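Cephalosporin acylase (Bacillus halodurans, PDB 2NLZ) is probably an Ntn-type hydrolase of the gamma-glutamyltranspeptidase family, named as a cephalosporin acylase, though its natural substrate is not established. Local coordinates at residues Tyr418-Gly424 against Phe442-His448; Leu466-Gln472 against Ala508-Ile514; Leu277-Ile282 against Leu328-Ala334. The protein carries 1 engineered substitution. One frame throughout, in Å; residues are numbered along the deposited sequence.

Interaction 1. Residues Tyr418-Gly424 against Phe442-His448; sequences YHTIIPG and FMQPQGH
I422 sets its terminal methyl over the imidazole of H448: CD1 sits 3.6 Å from the centroid of that ring and 14° off the normal, a CH-pi contact over the middle of one face. The first torsion explains the approach. At chi1 61° CG1 lies between the backbone N and the carbonyl carbon of I422, which carries the ethyl branch across to helix 444-457, and the same CD1 of I422 also reaches CG of P445 at 4.1 Å. The two side chains of I422 and H448 run past each other in opposite directions. The imidazole has further partners outside the pair, since its ND1 is hydrogen-bonded to E266 and F436 meets it edge-to-face; both should limit its rotation. One turn back, Q444 brings its CB to 3.8 Å from CG1 of I422 and so fills in beside the isoleucine.

At the front of the helix a second CH-pi contact repeats the theme. T420 CG2 comes over the centre of the F442 ring, 4.1 Å from its centroid and 12° off the normal, while T420 OG1 turns to a hydrogen bond with R397. Beside it Y418 joins in, its CE1 3.6 Å from CE2 of F442, and F308 of helix 294-314 packs against both aromatic rings. The backbone at F442 is held from its own segment: Q446 NE2 gives a nearly straight hydrogen bond of 3.2 Å to F442 O.

The loop entering strand 424-428 thus packs with Y418, T420 and I422 laid against F442 and the start of helix 444-457, which follows strand 431-438, an arrangement consistent with the alpha-beta-beta-alpha sandwich of the Ntn hydrolases.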
loop_
_atom_site.group_PDB
_atom_site.type_symbol
_atom_site.label_atom_id
_atom_site.label_comp_id
_atom_site.label_asym_id
_atom_site.label_seq_id
_atom_site.Cartn_x
_atom_site.Cartn_y
_atom_site.Cartn_z
ATOM N N TYR D 418 -13.310 -11.390 38.236
ATOM C CA TYR D 418 -13.190 -11.466 36.790
ATOM C C TYR D 418 -11.833 -10.899 36.406
ATOM O O TYR D 418 -11.525 -9.740 36.708
ATOM C CB TYR D 418 -14.315 -10.640 36.157
ATOM C CG TYR D 418 -14.354 -10.603 34.644
ATOM C CD1 TYR D 418 -13.619 -9.666 33.931
ATOM C CD2 TYR D 418 -15.161 -11.481 33.927
ATOM C CE1 TYR D 418 -13.658 -9.626 32.545
ATOM C CE2 TYR D 418 -15.213 -11.448 32.540
ATOM C CZ TYR D 418 -14.458 -10.516 31.855
ATOM O OH TYR D 418 -14.507 -10.474 30.483
ATOM N N HIS D 419 -11.024 -11.726 35.748
ATOM C CA HIS D 419 -9.633 -11.389 35.443
ATOM C C HIS D 419 -9.418 -11.333 33.938
ATOM O O HIS D 419 -9.853 -12.227 33.224
ATOM C CB HIS D 419 -8.698 -12.426 36.066
ATOM C CG HIS D 419 -7.487 -11.834 36.711
ATOM N ND1 HIS D 419 -6.392 -11.412 35.989
ATOM C CD2 HIS D 419 -7.197 -11.594 38.009
ATOM C CE1 HIS D 419 -5.478 -10.940 36.817
ATOM N NE2 HIS D 419 -5.942 -11.036 38.049
ATOM N N THR D 420 -8.741 -10.288 33.467
ATOM C CA THR D 420 -8.569 -10.060 32.023
ATOM C C THR D 420 -7.395 -10.804 31.394
ATOM O O THR D 420 -7.427 -11.149 30.212
ATOM C CB THR D 420 -8.405 -8.566 31.702
ATOM O OG1 THR D 420 -7.315 -8.024 32.468
ATOM C CG2 THR D 420 -9.702 -7.821 31.999
ATOM N N ILE D 421 -6.356 -10.999 32.196
ATOM C CA ILE D 421 -5.185 -11.770 31.855
ATOM C C ILE D 421 -5.540 -13.207 31.478
ATOM O O ILE D 421 -6.090 -13.959 32.292
ATOM C CB ILE D 421 -4.296 -11.828 33.074
ATOM C CG1 ILE D 421 -3.469 -10.572 33.212
ATOM C CG2 ILE D 421 -3.335 -12.989 33.027
ATOM C CD1 ILE D 421 -2.569 -10.736 34.411
ATOM N N ILE D 422 -5.225 -13.596 30.249
ATOM C CA ILE D 422 -5.517 -14.952 29.787
ATOM C C ILE D 422 -4.406 -15.578 28.923
ATOM O O ILE D 422 -4.138 -15.134 27.806
ATOM C CB ILE D 422 -6.917 -15.051 29.068
ATOM C CG1 ILE D 422 -6.996 -14.163 27.812
ATOM C CG2 ILE D 422 -8.065 -14.720 30.044
ATOM C CD1 ILE D 422 -8.189 -14.471 26.908
ATOM N N PRO D 423 -3.749 -16.617 29.452
ATOM C CA PRO D 423 -2.759 -17.333 28.668
ATOM C C PRO D 423 -3.437 -18.465 27.910
ATOM O O PRO D 423 -4.294 -19.172 28.459
ATOM C CB PRO D 423 -1.828 -17.904 29.732
ATOM C CG PRO D 423 -2.703 -18.102 30.952
ATOM C CD PRO D 423 -3.906 -17.180 30.807
ATOM N N GLY D 424 -3.065 -18.638 26.652
ATOM C CA GLY D 424 -3.721 -19.640 25.828
ATOM C C GLY D 424 -2.790 -20.769 25.468
ATOM O O GLY D 424 -1.575 -20.594 25.440
ATOM N N PHE D 442 -9.288 -5.934 27.746
ATOM C CA PHE D 442 -10.499 -6.530 27.163
ATOM C C PHE D 442 -10.356 -6.875 25.672
ATOM O O PHE D 442 -11.264 -7.450 25.065
ATOM C CB PHE D 442 -11.713 -5.634 27.405
ATOM C CG PHE D 442 -12.161 -5.597 28.841
ATOM C CD1 PHE D 442 -11.792 -4.541 29.676
ATOM C CD2 PHE D 442 -12.951 -6.615 29.361
ATOM C CE1 PHE D 442 -12.215 -4.498 31.009
ATOM C CE2 PHE D 442 -13.372 -6.582 30.692
ATOM C CZ PHE D 442 -13.002 -5.520 31.516
ATOM N N MET D 443 -9.210 -6.520 25.089
ATOM C CA MET D 443 -8.832 -6.987 23.755
ATOM C C MET D 443 -8.532 -8.498 23.776
ATOM O O MET D 443 -8.696 -9.197 22.764
ATOM C CB MET D 443 -7.608 -6.199 23.250
ATOM C CG MET D 443 -6.803 -6.858 22.112
ATOM S SD MET D 443 -7.553 -6.600 20.500
ATOM C CE MET D 443 -6.616 -7.730 19.473
ATOM N N GLN D 444 -8.121 -8.993 24.945
ATOM C CA GLN D 444 -7.505 -10.316 25.057
ATOM C C GLN D 444 -8.249 -11.474 24.391
ATOM O O GLN D 444 -7.683 -12.132 23.505
ATOM C CB GLN D 444 -7.076 -10.629 26.504
ATOM C CG GLN D 444 -5.910 -9.738 26.958
ATOM C CD GLN D 444 -5.057 -10.339 28.053
ATOM O OE1 GLN D 444 -4.679 -9.652 29.000
ATOM N NE2 GLN D 444 -4.739 -11.615 27.926
ATOM N N PRO D 445 -9.524 -11.699 24.762
ATOM C CA PRO D 445 -10.229 -12.798 24.106
ATOM C C PRO D 445 -10.393 -12.586 22.595
ATOM O O PRO D 445 -10.319 -13.553 21.822
ATOM C CB PRO D 445 -11.591 -12.800 24.799
ATOM C CG PRO D 445 -11.381 -12.056 26.077
ATOM C CD PRO D 445 -10.372 -11.023 25.754
ATOM N N GLN D 446 -10.593 -11.328 22.192
ATOM C CA GLN D 446 -10.736 -10.964 20.788
ATOM C C GLN D 446 -9.462 -11.273 20.014
ATOM O O GLN D 446 -9.520 -11.788 18.887
ATOM C CB GLN D 446 -11.128 -9.498 20.655
ATOM C CG GLN D 446 -12.221 -9.095 21.645
ATOM C CD GLN D 446 -12.834 -7.732 21.353
ATOM O OE1 GLN D 446 -13.248 -7.437 20.220
ATOM N NE2 GLN D 446 -12.913 -6.897 22.389
ATOM N N GLY D 447 -8.320 -10.992 20.642
ATOM C CA GLY D 447 -7.011 -11.349 20.088
ATOM C C GLY D 447 -6.758 -12.848 20.037
ATOM O O GLY D 447 -6.114 -13.351 19.113
ATOM N N HIS D 448 -7.268 -13.556 21.038
ATOM C CA HIS D 448 -7.235 -15.012 21.053
ATOM C C HIS D 448 -8.082 -15.581 19.905
ATOM O O HIS D 448 -7.670 -16.528 19.231
ATOM C CB HIS D 448 -7.744 -15.545 22.393
ATOM C CG HIS D 448 -6.719 -15.528 23.483
ATOM N ND1 HIS D 448 -6.651 -16.506 24.449
ATOM C CD2 HIS D 448 -5.715 -14.660 23.758
ATOM C CE1 HIS D 448 -5.654 -16.241 25.275
ATOM N NE2 HIS D 448 -5.075 -15.122 24.883
#

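Interaction 2. Residues Leu466-Gln472 against Ala508-Ile514; sequences LDAPRWQ and AFGRGQI
R470 leaves its backbone beside F509, R470 CB lying 4.2 Å from F509 CD1, and then runs out extended, with CG anti to the carbonyl carbon at chi1 -71°. R470 CD passes 3.5 Å from F509 O, and NH1 at the tip takes hold of the turn. R470 NH1 donates to F509 O at 3.0 Å with an N-H...O angle of 145°, approaching from above the carbonyl plane, and adds a weak, strongly bent bond to G510 O, which lies at the edge of the guanidinium. NH2 points elsewhere, into a salt bridge with E529, whose carboxylate also accepts from G512 N. One acid thus ties both the arginine and the start of strand 512-517, and probably offsets the nearby charge of R531.

Two other side chains add to the contact. Q472 crosses the F509 ring obliquely, Q472 NE2 lying 4.0 Å above the plane of F509 and displaced toward the rim. Elsewhere, L466 CD1 meets I514 CD1 at 3.6 Å, a purely apolar touch at the end of helix 462-467. On the last residue of that helix, D467 OD1 is hydrogen-bonded to S14 of the second subunit.

R470 therefore joins the loop after helix 462-467 to the loop entering strand 512-517, which lies next to strand 431-438 in the Ntn-hydrolase fold.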
loop_
_atom_site.group_PDB
_atom_site.type_symbol
_atom_site.label_atom_id
_atom_site.label_comp_id
_atom_site.label_asym_id
_atom_site.label_seq_id
_atom_site.Cartn_x
_atom_site.Cartn_y
_atom_site.Cartn_z
ATOM N N LEU D 466 0.411 -12.832 13.742
ATOM C CA LEU D 466 0.625 -11.650 14.567
ATOM C C LEU D 466 0.679 -10.349 13.750
ATOM O O LEU D 466 0.175 -9.324 14.196
ATOM C CB LEU D 466 1.915 -11.827 15.366
ATOM C CG LEU D 466 1.839 -12.317 16.808
ATOM C CD1 LEU D 466 0.529 -12.963 17.128
ATOM C CD2 LEU D 466 2.966 -13.257 17.049
ATOM N N ASP D 467 1.298 -10.401 12.569
ATOM C CA ASP D 467 1.358 -9.260 11.637
ATOM C C ASP D 467 -0.013 -8.777 11.184
ATOM O O ASP D 467 -0.203 -7.576 10.994
ATOM C CB ASP D 467 2.155 -9.629 10.378
ATOM C CG ASP D 467 3.628 -9.846 10.651
ATOM O OD1 ASP D 467 4.145 -9.274 11.639
ATOM O OD2 ASP D 467 4.266 -10.591 9.872
ATOM N N ALA D 468 -0.938 -9.728 10.995
ATOM C CA ALA D 468 -2.288 -9.489 10.478
ATOM C C ALA D 468 -3.019 -8.347 11.194
ATOM O O ALA D 468 -2.954 -8.241 12.425
ATOM C CB ALA D 468 -3.105 -10.767 10.547
ATOM N N PRO D 469 -3.699 -7.480 10.414
ATOM C CA PRO D 469 -4.445 -6.335 10.949
ATOM C C PRO D 469 -5.538 -6.792 11.895
ATOM O O PRO D 469 -6.093 -7.878 11.712
ATOM C CB PRO D 469 -5.059 -5.694 9.703
ATOM C CG PRO D 469 -5.025 -6.776 8.647
ATOM C CD PRO D 469 -3.786 -7.552 8.944
ATOM N N ARG D 470 -5.835 -5.973 12.896
ATOM C CA ARG D 470 -6.706 -6.399 13.977
ATOM C C ARG D 470 -7.918 -5.519 14.162
ATOM O O ARG D 470 -7.873 -4.320 13.931
ATOM C CB ARG D 470 -5.933 -6.491 15.292
ATOM C CG ARG D 470 -4.951 -7.661 15.342
ATOM C CD ARG D 470 -4.041 -7.558 16.543
ATOM N NE ARG D 470 -2.859 -8.401 16.414
ATOM C CZ ARG D 470 -1.739 -8.241 17.120
ATOM N NH1 ARG D 470 -1.647 -7.258 18.013
ATOM N NH2 ARG D 470 -0.703 -9.063 16.929
ATOM N N TRP D 471 -9.009 -6.143 14.580
ATOM C CA TRP D 471 -10.196 -5.427 14.991
ATOM C C TRP D 471 -10.423 -5.666 16.476
ATOM O O TRP D 471 -9.926 -6.655 17.028
ATOM C CB TRP D 471 -11.407 -5.919 14.199
ATOM C CG TRP D 471 -11.581 -7.394 14.289
ATOM C CD1 TRP D 471 -11.117 -8.333 13.407
ATOM C CD2 TRP D 471 -12.252 -8.115 15.332
ATOM N NE1 TRP D 471 -11.461 -9.589 13.837
ATOM C CE2 TRP D 471 -12.155 -9.481 15.017
ATOM C CE3 TRP D 471 -12.922 -7.736 16.497
ATOM C CZ2 TRP D 471 -12.701 -10.468 15.829
ATOM C CZ3 TRP D 471 -13.461 -8.722 17.309
ATOM C CH2 TRP D 471 -13.349 -10.068 16.971
ATOM N N GLN D 472 -11.167 -4.762 17.117
ATOM C CA GLN D 472 -11.672 -5.014 18.465
ATOM C C GLN D 472 -12.977 -4.298 18.774
ATOM O O GLN D 472 -13.117 -3.108 18.512
ATOM C CB GLN D 472 -10.623 -4.733 19.543
ATOM C CG GLN D 472 -10.304 -3.289 19.829
ATOM C CD GLN D 472 -9.510 -3.152 21.109
ATOM O OE1 GLN D 472 -9.877 -3.718 22.144
ATOM N NE2 GLN D 472 -8.409 -2.415 21.047
ATOM N N ALA D 508 -2.779 -0.033 20.875
ATOM C CA ALA D 508 -4.140 -0.197 21.366
ATOM C C ALA D 508 -4.730 -1.553 20.965
ATOM O O ALA D 508 -5.795 -1.936 21.441
ATOM C CB ALA D 508 -5.020 0.941 20.862
ATOM N N PHE D 509 -4.039 -2.283 20.094
ATOM C CA PHE D 509 -4.567 -3.556 19.606
ATOM C C PHE D 509 -3.800 -4.774 20.137
ATOM O O PHE D 509 -3.861 -5.876 19.578
ATOM C CB PHE D 509 -4.673 -3.545 18.078
ATOM C CG PHE D 509 -5.723 -2.606 17.565
ATOM C CD1 PHE D 509 -7.013 -3.048 17.343
ATOM C CD2 PHE D 509 -5.421 -1.270 17.317
ATOM C CE1 PHE D 509 -7.986 -2.183 16.877
ATOM C CE2 PHE D 509 -6.386 -0.398 16.853
ATOM C CZ PHE D 509 -7.670 -0.852 16.636
ATOM N N GLY D 510 -3.083 -4.556 21.234
ATOM C CA GLY D 510 -2.434 -5.638 21.948
ATOM C C GLY D 510 -1.072 -6.063 21.441
ATOM O O GLY D 510 -0.617 -5.621 20.390
ATOM N N ARG D 511 -0.432 -6.933 22.217
ATOM C CA ARG D 511 0.854 -7.529 21.866
ATOM C C ARG D 511 0.734 -9.047 21.923
ATOM O O ARG D 511 0.174 -9.602 22.858
ATOM C CB ARG D 511 1.964 -7.021 22.803
ATOM C CG ARG D 511 2.245 -5.514 22.658
ATOM C CD ARG D 511 2.936 -4.909 23.864
ATOM N NE ARG D 511 2.605 -3.494 24.017
ATOM C CZ ARG D 511 3.097 -2.705 24.967
ATOM N NH1 ARG D 511 3.951 -3.187 25.860
ATOM N NH2 ARG D 511 2.739 -1.431 25.027
ATOM N N GLY D 512 1.247 -9.733 20.921
ATOM C CA GLY D 512 1.132 -11.180 20.921
ATOM C C GLY D 512 2.459 -11.891 20.832
ATOM O O GLY D 512 3.447 -11.322 20.354
ATOM N N GLN D 513 2.493 -13.130 21.315
ATOM C CA GLN D 513 3.617 -14.028 21.055
ATOM C C GLN D 513 3.068 -15.423 20.787
ATOM O O GLN D 513 2.070 -15.845 21.383
ATOM C CB GLN D 513 4.612 -14.087 22.220
ATOM C CG GLN D 513 4.835 -12.785 22.991
ATOM C CD GLN D 513 5.757 -11.833 22.277
ATOM O OE1 GLN D 513 5.623 -10.611 22.407
ATOM N NE2 GLN D 513 6.702 -12.382 21.514
ATOM N N ILE D 514 3.731 -16.133 19.880
ATOM C CA ILE D 514 3.339 -17.472 19.504
ATOM C C ILE D 514 4.602 -18.315 19.353
ATOM O O ILE D 514 5.586 -17.872 18.766
ATOM C CB ILE D 514 2.534 -17.473 18.167
ATOM C CG1 ILE D 514 1.125 -16.893 18.368
ATOM C CG2 ILE D 514 2.420 -18.874 17.586
ATOM C CD1 ILE D 514 0.380 -16.560 17.071
#

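Interaction 3. Residues Leu277-Ile282 against Leu328-Ala334; sequences LEALNI and LLSDEYA
Helix 274-283 passes close along the junction between helices 325-328 and 331-338. The backbones come together most at the far end, where the CA atoms of I282 and A334 are 4.7 Å apart; E278 CA and L329 CA are separated by 5.6 Å. A334 sits at this far end, its CB 3.5 Å from N281 O. The junction itself is held by S330, the N-cap residue of helix 331-338: its OG accepts a weak bond from Y333 N and is also hydrogen-bonded to Q327 O.

L329, the first residue to leave the preceding helix, leans its CD1 over the backbone of the neighbouring helix, 3.8 Å from E278 N and 4.1 Å from L277 CB. N281 fills the middle, its ND2 3.0 Å from L329 O; the side chain of D331 crosses that of N281 at about a right angle, their flat groups turned 43° apart. This is helix-on-helix packing in a helical layer of the Ntn-hydrolase fold: L277 continues onto strands 250-259 and 262-266, and A279 and I282 onto helix 294-314.

E278 takes a different course. With CG anti to the backbone N (chi1 -176°) and the rest of the chain extended, it runs past L328, E278 CG lying 3.7 Å from L328 O. E278 OE2 arrives 3.6 Å from Y333 CE2, the carboxylate turned 50° from the ring. Y333 OH is hydrogen-bonded to D310, whose carboxylate is also close to that of E278, a crowding of like charges that might raise the proton affinity of one of the two acids.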
loop_
_atom_site.group_PDB
_atom_site.type_symbol
_atom_site.label_atom_id
_atom_site.label_comp_id
_atom_site.label_asym_id
_atom_site.label_seq_id
_atom_site.Cartn_x
_atom_site.Cartn_y
_atom_site.Cartn_z
ATOM N N LEU D 277 -13.265 -18.981 24.025
ATOM C CA LEU D 277 -13.823 -20.323 23.839
ATOM C C LEU D 277 -15.277 -20.348 23.337
ATOM O O LEU D 277 -15.597 -21.015 22.347
ATOM C CB LEU D 277 -13.690 -21.105 25.146
ATOM C CG LEU D 277 -12.539 -22.106 25.267
ATOM C CD1 LEU D 277 -11.350 -21.716 24.451
ATOM C CD2 LEU D 277 -12.132 -22.276 26.705
ATOM N N GLU D 278 -16.148 -19.611 24.016
ATOM C CA GLU D 278 -17.543 -19.499 23.616
ATOM C C GLU D 278 -17.685 -18.856 22.228
ATOM O O GLU D 278 -18.439 -19.351 21.379
ATOM C CB GLU D 278 -18.335 -18.710 24.662
ATOM C CG GLU D 278 -19.823 -18.619 24.367
ATOM C CD GLU D 278 -20.552 -17.703 25.326
ATOM O OE1 GLU D 278 -20.077 -17.499 26.463
ATOM O OE2 GLU D 278 -21.605 -17.177 24.935
ATOM N N ALA D 279 -16.954 -17.767 22.001
ATOM C CA ALA D 279 -16.939 -17.123 20.691
ATOM C C ALA D 279 -16.524 -18.108 19.601
ATOM O O ALA D 279 -17.237 -18.261 18.610
ATOM C CB ALA D 279 -16.041 -15.893 20.691
ATOM N N LEU D 280 -15.401 -18.797 19.795
ATOM C CA LEU D 280 -14.976 -19.818 18.830
ATOM C C LEU D 280 -16.065 -20.861 18.597
ATOM O O LEU D 280 -16.239 -21.344 17.470
ATOM C CB LEU D 280 -13.673 -20.518 19.246
ATOM C CG LEU D 280 -12.323 -20.048 18.683
ATOM C CD1 LEU D 280 -12.493 -19.294 17.367
ATOM C CD2 LEU D 280 -11.569 -19.195 19.687
ATOM N N ASN D 281 -16.802 -21.176 19.663
ATOM C CA ASN D 281 -17.845 -22.193 19.621
ATOM C C ASN D 281 -19.077 -21.743 18.833
ATOM O O ASN D 281 -19.714 -22.540 18.146
ATOM C CB ASN D 281 -18.237 -22.584 21.045
ATOM C CG ASN D 281 -18.477 -24.062 21.192
ATOM O OD1 ASN D 281 -17.852 -24.884 20.506
ATOM N ND2 ASN D 281 -19.383 -24.418 22.104
ATOM N N ILE D 282 -19.406 -20.461 18.950
ATOM C CA ILE D 282 -20.435 -19.846 18.119
ATOM C C ILE D 282 -19.989 -19.829 16.649
ATOM O O ILE D 282 -20.714 -20.267 15.764
ATOM C CB ILE D 282 -20.754 -18.408 18.600
ATOM C CG1 ILE D 282 -21.368 -18.427 20.002
ATOM C CG2 ILE D 282 -21.727 -17.744 17.669
ATOM C CD1 ILE D 282 -21.324 -17.089 20.731
ATOM N N LEU D 328 -22.180 -22.782 29.255
ATOM C CA LEU D 328 -21.754 -21.717 28.345
ATOM C C LEU D 328 -20.986 -22.273 27.150
ATOM O O LEU D 328 -21.030 -21.707 26.043
ATOM C CB LEU D 328 -20.892 -20.677 29.063
ATOM C CG LEU D 328 -21.542 -19.827 30.154
ATOM C CD1 LEU D 328 -20.467 -19.152 30.975
ATOM C CD2 LEU D 328 -22.524 -18.798 29.590
ATOM N N LEU D 329 -20.300 -23.390 27.374
ATOM C CA LEU D 329 -19.448 -23.978 26.352
ATOM C C LEU D 329 -20.103 -25.111 25.552
ATOM O O LEU D 329 -19.440 -25.799 24.769
ATOM C CB LEU D 329 -18.138 -24.438 26.992
ATOM C CG LEU D 329 -16.923 -23.514 26.819
ATOM C CD1 LEU D 329 -17.295 -22.033 26.764
ATOM C CD2 LEU D 329 -15.866 -23.784 27.890
ATOM N N SER D 330 -21.407 -25.287 25.740
ATOM C CA SER D 330 -22.135 -26.389 25.117
ATOM C C SER D 330 -22.534 -26.065 23.681
ATOM O O SER D 330 -22.802 -24.904 23.355
ATOM C CB SER D 330 -23.377 -26.748 25.943
ATOM O OG SER D 330 -24.406 -25.787 25.778
ATOM N N ASP D 331 -22.580 -27.108 22.845
ATOM C CA ASP D 331 -22.919 -27.002 21.425
ATOM C C ASP D 331 -24.318 -26.458 21.146
ATOM O O ASP D 331 -24.515 -25.741 20.159
ATOM C CB ASP D 331 -22.748 -28.349 20.721
ATOM C CG ASP D 331 -21.295 -28.748 20.564
ATOM O OD1 ASP D 331 -20.407 -27.873 20.669
ATOM O OD2 ASP D 331 -21.037 -29.944 20.331
ATOM N N GLU D 332 -25.284 -26.796 22.002
ATOM C CA GLU D 332 -26.663 -26.324 21.816
ATOM C C GLU D 332 -26.846 -24.863 22.221
ATOM O O GLU D 332 -27.707 -24.170 21.676
ATOM C CB GLU D 332 -27.698 -27.226 22.513
ATOM C CG GLU D 332 -27.438 -27.522 23.994
ATOM C CD GLU D 332 -26.740 -28.863 24.227
ATOM O OE1 GLU D 332 -25.731 -29.153 23.542
ATOM O OE2 GLU D 332 -27.201 -29.626 25.104
ATOM N N TYR D 333 -26.037 -24.399 23.167
ATOM C CA TYR D 333 -26.038 -22.986 23.529
ATOM C C TYR D 333 -25.280 -22.160 22.489
ATOM O O TYR D 333 -25.625 -21.008 22.218
ATOM C CB TYR D 333 -25.438 -22.764 24.910
ATOM C CG TYR D 333 -25.428 -21.313 25.330
ATOM C CD1 TYR D 333 -26.597 -20.559 25.311
ATOM C CD2 TYR D 333 -24.248 -20.691 25.746
ATOM C CE1 TYR D 333 -26.594 -19.231 25.691
ATOM C CE2 TYR D 333 -24.235 -19.354 26.132
ATOM C CZ TYR D 333 -25.411 -18.633 26.104
ATOM O OH TYR D 333 -25.422 -17.313 26.483
ATOM N N ALA D 334 -24.241 -22.748 21.914
ATOM C CA ALA D 334 -23.562 -22.128 20.791
ATOM C C ALA D 334 -24.586 -21.886 19.685
ATOM O O ALA D 334 -24.742 -20.759 19.210
ATOM C CB ALA D 334 -22.426 -23.018 20.295
#

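Interactions 1 and 2 are neighbours, their centres about 12 Å apart, and they touch where M443 and Q446 of the first meet W471, Q472 and F509 of the second; helices 444-457 and 462-467 follow each other in the chain. The centre of interaction 3 is about 17 Å from that of interaction 1 and about 23 Å from that of interaction 2, and it touches neither. Helix 294-314 borders all three. All are largely buried: interaction 1, nearest the chain centre, relies on methyls over rings; interaction 2 on an arginine bound to carbonyls and an acid; interaction 3, farthest from the centre, on helix packing, with D331 exposed at its edge.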